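Local coordinates for ribosomal RNA processing protein 6 (Trypanosoma brucei brucei, PDB 4NLC) that probably degrades and trims single-stranded RNA from its 3' end as the exosome-associated exoribonuclease of ribosomal RNA processing, here represented by its catalytic core, at residues W301-M304 / A305-A309; D310-P313 / S314-M317; P330-A333 / N334-L337; P342-V345 / A346-T349. The protein carries 1 engineered substitution. All blocks are in the same frame, centred on the assembly; numbering follows the deposited sequence.

In the fold
All four contacts lie in the helical HRDC domain, which follows the exonuclease domain in the chain. Contact 1 comes first, as the final turns of helix 289-309. Contact 2 closes the turn after it, leading into the short helix 313-316 and folding back on contact 1, where Arg-302 NH1 meets Met-317 O. Contact 3 closes the loop after helix 319-328 and starts helix 333-339; contact 4 closes the next loop and starts helix 345-349. The four run in series, and none nests in or crosses another. Contact 4 joins all three of the others: Ser-344 OG bonds to Val-316 O, Leu-337 packs on Val-343 and Arg-348, and Trp-301 touches Ala-346.

Contact 1: W301-M304 / A305-A309; sequences WRDM and AAREA
Trp-301 and Ala-305, one turn apart near the C-terminal end of helix 289-309 in the HRDC domain, meet by a CH-pi contact. With CG anti to the backbone N (chi1 177°), the indole lies along the helix, and Ala-305 CB sits over its six-membered ring, 3.7 Å from the centroid of the Trp-301 ring. A methyl is small enough for the ring to lie close to the backbone, where the wide indole also packs against helices 313-316 and 351-359. The backbone joins the same pair through Ala-305 N and Trp-301 O at 2.8 Å. Arg-302 turns away from the following residues and gives its NH1 to Met-317 O, so its long chain links this helix to the end of the next one. Asp-303 reaches forward to Arg-307, a spacing suited to an acid and a base on one helical face. Its OD1 is bonded to Tyr-105 OH, while OD2 takes the salt bridge: Arg-307 NE points in its own plane to the syn side of Asp-303 OD2 at 2.7 Å, though 27° out of the carboxylate plane, and NH2 adds a weak bond to that oxygen. Arg-307 NH1 bonds to Asn-15 O, so the buried pair also joins the helix to Tyr-105 and Asn-15, far earlier in the chain. Met-304, on the exposed side, accepts Glu-308 N at its O, 3.1 Å away and nearly straight at 165°.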
loop_
_atom_site.group_PDB
_atom_site.type_symbol
_atom_site.label_atom_id
_atom_site.label_comp_id
_atom_site.label_asym_id
_atom_site.label_seq_id
_atom_site.Cartn_x
_atom_site.Cartn_y
_atom_site.Cartn_z
ATOM N N TRP A 301 7.020 9.579 -22.238
ATOM C CA TRP A 301 7.049 8.277 -22.888
ATOM C C TRP A 301 7.240 7.174 -21.806
ATOM O O TRP A 301 6.583 6.126 -21.866
ATOM C CB TRP A 301 8.183 8.192 -23.925
ATOM C CG TRP A 301 8.255 6.826 -24.527
ATOM C CD1 TRP A 301 7.501 6.355 -25.558
ATOM C CD2 TRP A 301 8.959 5.691 -23.992
ATOM N NE1 TRP A 301 7.712 5.006 -25.720
ATOM C CE2 TRP A 301 8.608 4.574 -24.779
ATOM C CE3 TRP A 301 9.872 5.514 -22.936
ATOM C CZ2 TRP A 301 9.161 3.304 -24.568
ATOM C CZ3 TRP A 301 10.407 4.252 -22.714
ATOM C CH2 TRP A 301 10.060 3.166 -23.531
ATOM N N ARG A 302 8.157 7.405 -20.851
ATOM C CA ARG A 302 8.487 6.450 -19.791
ATOM C C ARG A 302 7.268 6.118 -18.960
ATOM O O ARG A 302 7.085 4.955 -18.601
ATOM C CB ARG A 302 9.684 6.930 -18.933
ATOM C CG ARG A 302 10.212 5.873 -17.972
ATOM C CD ARG A 302 11.272 6.418 -17.037
ATOM N NE ARG A 302 10.690 7.348 -16.086
ATOM C CZ ARG A 302 11.009 7.411 -14.804
ATOM N NH1 ARG A 302 11.939 6.613 -14.305
ATOM N NH2 ARG A 302 10.398 8.269 -14.010
ATOM N N ASP A 303 6.407 7.113 -18.707
ATOM C CA ASP A 303 5.176 6.885 -17.960
ATOM C C ASP A 303 4.170 6.069 -18.792
ATOM O O ASP A 303 3.593 5.136 -18.264
ATOM C CB ASP A 303 4.577 8.190 -17.438
ATOM C CG ASP A 303 3.426 7.925 -16.483
ATOM O OD1 ASP A 303 3.690 7.657 -15.290
ATOM O OD2 ASP A 303 2.271 7.950 -16.936
ATOM N N MET A 304 3.991 6.396 -20.078
ATOM C CA MET A 304 3.117 5.649 -20.996
ATOM C C MET A 304 3.558 4.169 -21.103
ATOM O O MET A 304 2.751 3.273 -20.878
ATOM C CB MET A 304 3.064 6.316 -22.391
ATOM C CG MET A 304 2.263 7.608 -22.403
ATOM S SD MET A 304 2.256 8.569 -23.963
ATOM C CE MET A 304 0.469 8.769 -24.204
ATOM N N ALA A 305 4.854 3.930 -21.345
ATOM C CA ALA A 305 5.422 2.592 -21.452
ATOM C C ALA A 305 5.295 1.803 -20.134
ATOM O O ALA A 305 5.164 0.578 -20.162
ATOM C CB ALA A 305 6.873 2.681 -21.881
ATOM N N ALA A 306 5.312 2.507 -18.992
ATOM C CA ALA A 306 5.191 1.910 -17.664
ATOM C C ALA A 306 3.770 1.377 -17.462
ATOM O O ALA A 306 3.599 0.287 -16.912
ATOM C CB ALA A 306 5.531 2.940 -16.598
ATOM N N ARG A 307 2.766 2.149 -17.932
ATOM C CA ARG A 307 1.337 1.829 -17.910
ATOM C C ARG A 307 1.016 0.581 -18.734
ATOM O O ARG A 307 0.334 -0.338 -18.251
ATOM C CB ARG A 307 0.503 3.028 -18.381
ATOM C CG ARG A 307 0.462 4.137 -17.341
ATOM C CD ARG A 307 -0.258 5.362 -17.863
ATOM N NE ARG A 307 -0.043 6.524 -16.999
ATOM C CZ ARG A 307 -0.905 7.001 -16.105
ATOM N NH1 ARG A 307 -2.079 6.406 -15.913
ATOM N NH2 ARG A 307 -0.593 8.059 -15.380
ATOM N N GLU A 308 1.564 0.542 -19.956
ATOM C CA GLU A 308 1.441 -0.549 -20.911
ATOM C C GLU A 308 2.092 -1.852 -20.405
ATOM O O GLU A 308 1.483 -2.920 -20.492
ATOM C CB GLU A 308 2.045 -0.117 -22.265
ATOM C CG GLU A 308 1.339 1.064 -22.914
ATOM C CD GLU A 308 -0.131 0.836 -23.223
ATOM O OE1 GLU A 308 -0.439 -0.032 -24.074
ATOM O OE2 GLU A 308 -0.979 1.512 -22.595
ATOM N N ALA A 309 3.300 -1.762 -19.845
ATOM C CA ALA A 309 4.020 -2.938 -19.358
ATOM C C ALA A 309 3.536 -3.365 -17.976
ATOM O O ALA A 309 3.819 -4.486 -17.544
ATOM C CB ALA A 309 5.515 -2.655 -19.327
#

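Contact 2: D310-P313 / S314-M317; sequences DDSP and SAVM
Ser-312 caps the amino end of helix 313-316 by accepting from Ala-315 N, directly after the Schellman motif, with Asp-310 at C-prime, that ends helix 289-309. Among the side-chain bonds, Ser-312 OG stands between its backbone N and carbonyl carbon (chi1 70°), which swings it back to Ala-315 N at 3.3 Å; the same hydroxyl is also bonded to Phe-102 O. Serine suits the place because its short hydroxyl can reach an amide of the first turn. Of the backbone bonds, Ala-315 N also lies 2.9 Å from Ser-312 O, well above the carbonyl plane, and Met-317 N meets Pro-313 O in the carbonyl plane at 3.2 Å. Proline fits the first helical position, where its missing N-H costs no helix bond. Packing is slight: the Ala-315 methyl lies against the Asp-311 carboxylate, CB to CG 3.9 Å. One water bridges the two segments, donating to Asp-311 OD2 at 2.7 Å and weakly to Ala-315 O, while Asp-311 OD1 makes a salt bridge to Arg-4. Ser-312 OG and O thus share one amide, and Arg-4 and the donating water, perhaps helped by the nearby helix start, would probably stabilise Asp-311 as a carboxylate.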
loop_
_atom_site.group_PDB
_atom_site.type_symbol
_atom_site.label_atom_id
_atom_site.label_comp_id
_atom_site.label_asym_id
_atom_site.label_seq_id
_atom_site.Cartn_x
_atom_site.Cartn_y
_atom_site.Cartn_z
ATOM N N ASP A 310 2.758 -2.498 -17.316
ATOM C CA ASP A 310 2.306 -2.651 -15.932
ATOM C C ASP A 310 3.536 -2.781 -15.016
ATOM O O ASP A 310 3.638 -3.689 -14.190
ATOM C CB ASP A 310 1.260 -3.763 -15.709
ATOM C CG ASP A 310 0.644 -3.699 -14.308
ATOM O OD1 ASP A 310 0.633 -2.590 -13.711
ATOM O OD2 ASP A 310 0.231 -4.764 -13.789
ATOM N N ASP A 311 4.491 -1.868 -15.229
ATOM C CA ASP A 311 5.712 -1.767 -14.450
ATOM C C ASP A 311 5.781 -0.369 -13.841
ATOM O O ASP A 311 5.151 0.547 -14.359
ATOM C CB ASP A 311 6.922 -1.991 -15.373
ATOM C CG ASP A 311 7.504 -3.384 -15.306
ATOM O OD1 ASP A 311 7.127 -4.150 -14.378
ATOM O OD2 ASP A 311 8.348 -3.708 -16.158
ATOM N N SER A 312 6.574 -0.179 -12.786
ATOM C CA SER A 312 6.707 1.188 -12.278
ATOM C C SER A 312 7.588 1.968 -13.292
ATOM O O SER A 312 8.393 1.323 -13.980
ATOM C CB SER A 312 7.353 1.203 -10.896
ATOM O OG SER A 312 8.721 0.848 -10.971
ATOM N N PRO A 313 7.469 3.316 -13.422
ATOM C CA PRO A 313 8.379 4.049 -14.327
ATOM C C PRO A 313 9.875 3.723 -14.090
ATOM O O PRO A 313 10.616 3.626 -15.051
ATOM C CB PRO A 313 8.033 5.523 -14.049
ATOM C CG PRO A 313 6.620 5.484 -13.601
ATOM C CD PRO A 313 6.581 4.256 -12.710
ATOM N N SER A 314 10.289 3.454 -12.836
ATOM C CA SER A 314 11.672 3.068 -12.501
ATOM C C SER A 314 12.070 1.707 -13.092
ATOM O O SER A 314 13.229 1.517 -13.437
ATOM C CB SER A 314 11.894 3.078 -10.992
ATOM O OG SER A 314 11.805 4.404 -10.500
ATOM N N ALA A 315 11.113 0.777 -13.242
ATOM C CA ALA A 315 11.411 -0.522 -13.838
ATOM C C ALA A 315 11.549 -0.394 -15.381
ATOM O O ALA A 315 12.173 -1.246 -16.018
ATOM C CB ALA A 315 10.347 -1.550 -13.451
ATOM N N VAL A 316 10.968 0.652 -15.977
ATOM C CA VAL A 316 11.116 0.880 -17.415
ATOM C C VAL A 316 12.538 1.429 -17.676
ATOM O O VAL A 316 13.288 0.885 -18.503
ATOM C CB VAL A 316 10.019 1.835 -17.980
ATOM C CG1 VAL A 316 10.348 2.306 -19.403
ATOM C CG2 VAL A 316 8.646 1.172 -17.942
ATOM N N MET A 317 12.902 2.490 -16.937
ATOM C CA MET A 317 14.143 3.230 -17.119
ATOM C C MET A 317 14.446 3.989 -15.824
ATOM O O MET A 317 13.561 4.655 -15.291
ATOM C CB MET A 317 13.833 4.252 -18.243
ATOM C CG MET A 317 14.988 4.867 -18.939
ATOM S SD MET A 317 14.432 6.319 -19.901
ATOM C CE MET A 317 13.360 5.553 -21.085
HETATM O O HOH W 1 10.088 -2.522 -17.786
#

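Contact 3: P330-A333 / N334-L337; sequences PTSA and NEVL
A chi1 of 73° turns the Ser-332 hydroxyl in over the first turn, and Glu-335 turns CG to the side of its backbone N (chi1 -87°) with the chain extended beyond it; together these torsions bring hydroxyl and carboxylate to the start of helix 333-339 in the HRDC domain. The result is an N-cap with a return bond from the hydroxyl, both weak: Glu-335 N gives to Ser-332 OG at 3.4 Å, and Ser-332 OG gives to Glu-335 OE2. The other oxygen, Glu-335 OE1, accepts a weak bond from Thr-331 N, 3.4 Å away. A water donates to Glu-335 OE1 at 2.9 Å and also pairs with Thr-331 OG1, alongside the glutamate. Serine is compact enough to cap the first turn, and glutamate long enough to reach back over the residues before it. Backbone bonding then takes over, with Val-336 N meeting Ser-332 O at 3.1 Å and Leu-337 N meeting Ala-333 O at 2.9 Å. On the buried side, Pro-330 CB lies 3.5 Å from Glu-335 CB and 3.7 Å from Val-336 CG2, the proline and valine side chains crossing at about a right angle. Pro-330 lies in the link between helices 319-328 and 333-339, while Val-336 packs on Leu-354 and Leu-355, and Ala-333 and Leu-337 on Val-351, all of helix 351-359.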
loop_
_atom_site.group_PDB
_atom_site.type_symbol
_atom_site.label_atom_id
_atom_site.label_comp_id
_atom_site.label_asym_id
_atom_site.label_seq_id
_atom_site.Cartn_x
_atom_site.Cartn_y
_atom_site.Cartn_z
ATOM N N PRO A 330 21.385 11.032 -27.742
ATOM C CA PRO A 330 21.815 9.908 -28.608
ATOM C C PRO A 330 21.126 9.849 -29.980
ATOM O O PRO A 330 19.909 9.987 -30.050
ATOM C CB PRO A 330 21.457 8.689 -27.759
ATOM C CG PRO A 330 20.368 9.156 -26.870
ATOM C CD PRO A 330 20.803 10.516 -26.487
ATOM N N THR A 331 21.893 9.654 -31.069
ATOM C CA THR A 331 21.301 9.659 -32.420
ATOM C C THR A 331 21.351 8.303 -33.168
ATOM O O THR A 331 21.028 8.260 -34.358
ATOM C CB THR A 331 21.874 10.783 -33.271
ATOM O OG1 THR A 331 23.295 10.640 -33.351
ATOM C CG2 THR A 331 21.461 12.173 -32.754
ATOM N N SER A 332 21.649 7.211 -32.447
ATOM C CA SER A 332 21.668 5.828 -32.937
ATOM C C SER A 332 21.083 4.924 -31.840
ATOM O O SER A 332 21.148 5.275 -30.655
ATOM C CB SER A 332 23.088 5.396 -33.307
ATOM O OG SER A 332 23.898 5.184 -32.161
ATOM N N ALA A 333 20.472 3.791 -32.226
ATOM C CA ALA A 333 19.859 2.845 -31.277
ATOM C C ALA A 333 20.830 2.396 -30.155
ATOM O O ALA A 333 20.440 2.333 -28.990
ATOM C CB ALA A 333 19.314 1.643 -32.022
ATOM N N ASN A 334 22.101 2.148 -30.507
ATOM C CA ASN A 334 23.157 1.720 -29.584
ATOM C C ASN A 334 23.479 2.776 -28.558
ATOM O O ASN A 334 23.630 2.437 -27.384
ATOM C CB ASN A 334 24.411 1.317 -30.346
ATOM C CG ASN A 334 24.127 0.268 -31.381
ATOM O OD1 ASN A 334 23.946 0.580 -32.564
ATOM N ND2 ASN A 334 23.962 -0.973 -30.939
ATOM N N GLU A 335 23.564 4.060 -28.996
ATOM C CA GLU A 335 23.813 5.212 -28.119
ATOM C C GLU A 335 22.649 5.341 -27.122
ATOM O O GLU A 335 22.893 5.592 -25.947
ATOM C CB GLU A 335 23.953 6.505 -28.933
ATOM C CG GLU A 335 25.344 6.818 -29.454
ATOM C CD GLU A 335 25.416 8.066 -30.322
ATOM O OE1 GLU A 335 25.047 9.173 -29.854
ATOM O OE2 GLU A 335 25.857 7.925 -31.484
ATOM N N VAL A 336 21.393 5.130 -27.587
ATOM C CA VAL A 336 20.189 5.192 -26.737
ATOM C C VAL A 336 20.262 4.062 -25.699
ATOM O O VAL A 336 19.962 4.283 -24.521
ATOM C CB VAL A 336 18.847 5.148 -27.529
ATOM C CG1 VAL A 336 17.646 5.207 -26.576
ATOM C CG2 VAL A 336 18.753 6.268 -28.568
ATOM N N LEU A 337 20.693 2.858 -26.139
ATOM C CA LEU A 337 20.834 1.693 -25.267
ATOM C C LEU A 337 21.886 1.902 -24.185
ATOM O O LEU A 337 21.688 1.441 -23.070
ATOM C CB LEU A 337 21.071 0.405 -26.067
ATOM C CG LEU A 337 19.884 -0.136 -26.907
ATOM C CD1 LEU A 337 20.248 -1.429 -27.569
ATOM C CD2 LEU A 337 18.587 -0.307 -26.077
HETATM O O HOH W 2 25.073 11.580 -31.504
#

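Contact 4: P342-V345 / A346-T349; sequences PVSV and AVRT
An N-cap opens helix 345-349 of the HRDC domain: Ser-344, just before the first turn, accepts from Val-347 N through its side chain. Its OG is placed for this by a chi1 of 75°, which folds the hydroxyl back over the turn, and the bond of 3.2 Å from Val-347 N to Ser-344 OG is fairly straight at 163°. The same hydroxyl is bonded to Val-316 O, and serine suits the place because one small group serves both the amide of its own helix and a carbonyl at the end of another. The backbone O of Ser-344 takes the next amide, Arg-348 N at 3.0 Å, the donor tilted 21° from the carbonyl plane.

Ahead of the cap, Val-343 faces the helix and presses one branch against it. Its CG1 lies 3.8 Å from Val-347 CG1, the two side chains meeting at about a right angle, and 4.0 Å from Arg-348 CB. Branched valines suit this junction because each can offer its two methyls to different neighbours: Val-347 is buried against Met-317 and Cys-340, while Val-343 CG2 also touches Leu-337 of helix 333-339. Arg-348, at the exposed margin, bends at chi3 so that NE comes 4.2 Å from Val-343 CG1, and its NH1 reaches Leu-337 CD1 at 3.5 Å. The chemistry is divided accordingly: the serine meets the polar needs of a helix start and ties it to Val-316, while the valines supply an apolar seam against Leu-337, Cys-340 and Met-317.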
loop_
_atom_site.group_PDB
_atom_site.type_symbol
_atom_site.label_atom_id
_atom_site.label_comp_id
_atom_site.label_asym_id
_atom_site.label_seq_id
_atom_site.Cartn_x
_atom_site.Cartn_y
_atom_site.Cartn_z
ATOM N N PRO A 342 20.688 -0.091 -16.681
ATOM C CA PRO A 342 20.295 -1.428 -17.188
ATOM C C PRO A 342 19.066 -1.390 -18.098
ATOM O O PRO A 342 18.037 -0.833 -17.720
ATOM C CB PRO A 342 20.083 -2.247 -15.906
ATOM C CG PRO A 342 19.699 -1.243 -14.860
ATOM C CD PRO A 342 20.344 0.072 -15.252
ATOM N N VAL A 343 19.195 -1.956 -19.317
ATOM C CA VAL A 343 18.166 -1.905 -20.358
ATOM C C VAL A 343 16.988 -2.855 -20.101
ATOM O O VAL A 343 17.139 -4.073 -20.152
ATOM C CB VAL A 343 18.733 -2.080 -21.794
ATOM C CG1 VAL A 343 17.647 -1.853 -22.843
ATOM C CG2 VAL A 343 19.909 -1.141 -22.047
ATOM N N SER A 344 15.790 -2.282 -19.931
ATOM C CA SER A 344 14.573 -3.075 -19.770
ATOM C C SER A 344 14.089 -3.569 -21.143
ATOM O O SER A 344 14.543 -3.070 -22.183
ATOM C CB SER A 344 13.481 -2.250 -19.091
ATOM O OG SER A 344 12.904 -1.306 -19.981
ATOM N N VAL A 345 13.162 -4.532 -21.146
ATOM C CA VAL A 345 12.558 -5.048 -22.369
ATOM C C VAL A 345 11.772 -3.906 -23.055
ATOM O O VAL A 345 11.979 -3.676 -24.242
ATOM C CB VAL A 345 11.736 -6.342 -22.106
ATOM C CG1 VAL A 345 10.781 -6.665 -23.255
ATOM C CG2 VAL A 345 12.672 -7.520 -21.849
ATOM N N ALA A 346 10.988 -3.126 -22.274
ATOM C CA ALA A 346 10.214 -1.962 -22.733
ATOM C C ALA A 346 11.079 -0.998 -23.574
ATOM O O ALA A 346 10.672 -0.616 -24.677
ATOM C CB ALA A 346 9.609 -1.225 -21.537
ATOM N N VAL A 347 12.287 -0.668 -23.077
ATOM C CA VAL A 347 13.246 0.208 -23.751
ATOM C C VAL A 347 13.824 -0.475 -25.011
ATOM O O VAL A 347 13.845 0.140 -26.082
ATOM C CB VAL A 347 14.355 0.696 -22.782
ATOM C CG1 VAL A 347 15.569 1.234 -23.539
ATOM C CG2 VAL A 347 13.816 1.740 -21.810
ATOM N N ARG A 348 14.282 -1.739 -24.879
ATOM C CA ARG A 348 14.868 -2.475 -26.012
ATOM C C ARG A 348 13.879 -2.634 -27.167
ATOM O O ARG A 348 14.254 -2.406 -28.313
ATOM C CB ARG A 348 15.429 -3.837 -25.570
ATOM C CG ARG A 348 16.333 -4.495 -26.626
ATOM C CD ARG A 348 17.199 -5.616 -26.066
ATOM N NE ARG A 348 18.362 -5.106 -25.327
ATOM C CZ ARG A 348 19.532 -4.781 -25.876
ATOM N NH1 ARG A 348 19.712 -4.891 -27.188
ATOM N NH2 ARG A 348 20.524 -4.334 -25.120
ATOM N N THR A 349 12.610 -2.969 -26.858
ATOM C CA THR A 349 11.585 -3.162 -27.887
ATOM C C THR A 349 11.182 -1.817 -28.521
ATOM O O THR A 349 10.936 -1.783 -29.725
ATOM C CB THR A 349 10.387 -4.027 -27.387
ATOM O OG1 THR A 349 9.353 -4.023 -28.362
ATOM C CG2 THR A 349 9.790 -3.545 -26.106
#